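Local atomic coordinates of AT-rich interactive domain-containing protein 4 (Arabidopsis thaliana, PDB entry 6LQF), a protein that binds DNA, probably through its ARID domain, and the histone mark H3K4me3, probably through its adjoining zinc-binding PHD finger, as part of an ISWI chromatin-remodelling complex. Residues 22-25 with 26-30. Sequence-based numbering, arbitrary orientation.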
loop_
_atom_site.group_PDB
_atom_site.type_symbol
_atom_site.label_atom_id
_atom_site.label_comp_id
_atom_site.label_asym_id
_atom_site.label_seq_id
_atom_site.Cartn_x
_atom_site.Cartn_y
_atom_site.Cartn_z
ATOM N N GLN A 22 -11.461 -1.255 3.844
ATOM C CA GLN A 22 -12.050 -0.168 3.048
ATOM C C GLN A 22 -12.760 0.893 3.886
ATOM O O GLN A 22 -12.908 2.021 3.442
ATOM C CB GLN A 22 -13.053 -0.712 2.015
ATOM C CG GLN A 22 -12.434 -1.646 0.995
ATOM C CD GLN A 22 -12.555 -3.124 1.373
ATOM O OE1 GLN A 22 -12.622 -3.492 2.556
ATOM N NE2 GLN A 22 -12.598 -3.982 0.352
ATOM N N VAL A 23 -13.207 0.523 5.085
ATOM C CA VAL A 23 -14.020 1.405 5.903
ATOM C C VAL A 23 -13.410 1.565 7.325
ATOM O O VAL A 23 -14.020 2.171 8.195
ATOM C CB VAL A 23 -15.435 0.869 6.083
ATOM C CG1 VAL A 23 -16.202 0.902 4.768
ATOM C CG2 VAL A 23 -15.401 -0.536 6.680
ATOM N N CYS A 24 -12.236 1.003 7.568
ATOM C CA CYS A 24 -11.649 1.043 8.907
ATOM C C CYS A 24 -11.007 2.401 9.178
ATOM O O CYS A 24 -10.267 2.906 8.312
ATOM C CB CYS A 24 -10.617 -0.069 9.007
ATOM S SG CYS A 24 -9.894 -0.290 10.661
ATOM N N SER A 25 -11.246 2.971 10.374
ATOM C CA SER A 25 -10.632 4.241 10.713
ATOM C C SER A 25 -9.192 4.012 11.129
ATOM O O SER A 25 -8.799 2.896 11.479
ATOM C CB SER A 25 -11.381 4.943 11.841
ATOM O OG SER A 25 -11.186 4.257 13.078
ATOM N N GLU A 26 -8.427 5.091 11.034
ATOM C CA GLU A 26 -7.054 5.054 11.443
ATOM C C GLU A 26 -6.910 4.655 12.897
ATOM O O GLU A 26 -6.041 3.847 13.223
ATOM C CB GLU A 26 -6.365 6.402 11.184
ATOM C CG GLU A 26 -4.930 6.359 11.677
ATOM C CD GLU A 26 -4.108 7.565 11.290
ATOM O OE1 GLU A 26 -2.947 7.698 11.760
ATOM O OE2 GLU A 26 -4.616 8.388 10.514
ATOM N N GLU A 27 -7.759 5.167 13.773
ATOM C CA GLU A 27 -7.580 4.838 15.191
ATOM C C GLU A 27 -7.884 3.357 15.456
ATOM O O GLU A 27 -7.125 2.669 16.181
ATOM C CB GLU A 27 -8.436 5.747 16.050
ATOM C CG GLU A 27 -8.522 5.267 17.477
ATOM C CD GLU A 27 -8.554 6.420 18.445
ATOM O OE1 GLU A 27 -8.726 6.119 19.649
ATOM O OE2 GLU A 27 -8.412 7.600 17.997
ATOM N N GLU A 28 -8.968 2.837 14.892
ATOM C CA GLU A 28 -9.276 1.429 15.046
ATOM C C GLU A 28 -8.158 0.545 14.485
ATOM O O GLU A 28 -7.775 -0.442 15.110
ATOM C CB GLU A 28 -10.585 1.087 14.343
ATOM C CG GLU A 28 -10.957 -0.363 14.550
ATOM C CD GLU A 28 -12.327 -0.742 13.991
ATOM O OE1 GLU A 28 -13.139 0.159 13.670
ATOM O OE2 GLU A 28 -12.585 -1.959 13.904
ATOM N N PHE A 29 -7.615 0.908 13.317
ATOM C CA PHE A 29 -6.493 0.162 12.763
ATOM C C PHE A 29 -5.280 0.168 13.696
ATOM O O PHE A 29 -4.731 -0.904 13.993
ATOM C CB PHE A 29 -6.121 0.747 11.386
ATOM C CG PHE A 29 -4.894 0.163 10.831
ATOM C CD1 PHE A 29 -4.943 -1.075 10.182
ATOM C CD2 PHE A 29 -3.681 0.827 10.927
ATOM C CE1 PHE A 29 -3.748 -1.673 9.678
ATOM C CE2 PHE A 29 -2.494 0.222 10.381
ATOM C CZ PHE A 29 -2.559 -1.005 9.770
ATOM N N LEU A 30 -4.852 1.357 14.120
ATOM C CA LEU A 30 -3.629 1.441 14.903
ATOM C C LEU A 30 -3.771 0.718 16.243
ATOM O O LEU A 30 -2.825 0.063 16.699
ATOM C CB LEU A 30 -3.238 2.899 15.136
ATOM C CG LEU A 30 -2.740 3.616 13.866
ATOM C CD1 LEU A 30 -2.554 5.118 14.154
ATOM C CD2 LEU A 30 -1.417 2.994 13.315
#
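Ser25 OG receives the backbone N-H of Glu28 at the start of helix 26-39, and Cys24 SG lies beside Glu28 and Phe29. Glu26 opens the helix. Its CB lies 3.7 Å from Ser25 C, but the extended side chain leads away and forms a salt bridge with Arg96. Glu27 contributes little here: its CB is 4.3 Å from Ser25 OG, and its carboxylate pairs with Arg31.

Glu28 meets the cap directly. Its N-H points at Ser25 OG, with N and OG 3.2 Å apart and an angle of 166° at the hydrogen. With chi1 at 70°, the Ser25 hydroxyl swings over toward this amide. Glu28 CB packs 3.5 Å from the same OG, while CG and CD run past Cys24 SG. The carboxylate then reaches back along the chain, where OE2 accepts from Ala19 N.

Phe29 N donates to Ser25 O over 3.0 Å. Cys24 turns its sulfur away from its own amide (chi1 -174°), to 4.0 Å from Phe29 CB. The Phe29 ring turns inward to meet Phe67, Tyr70 and Tyr122. Leu30 N bonds to Glu26 O, so this pair and Phe29 N to Ser25 O are the first i to i+4 bonds of the helix. The bond from Glu28 N to Ser25 OG makes Ser25 a serine N-cap, here beginning a helix of the ARID domain beside a cluster of aromatic side chains.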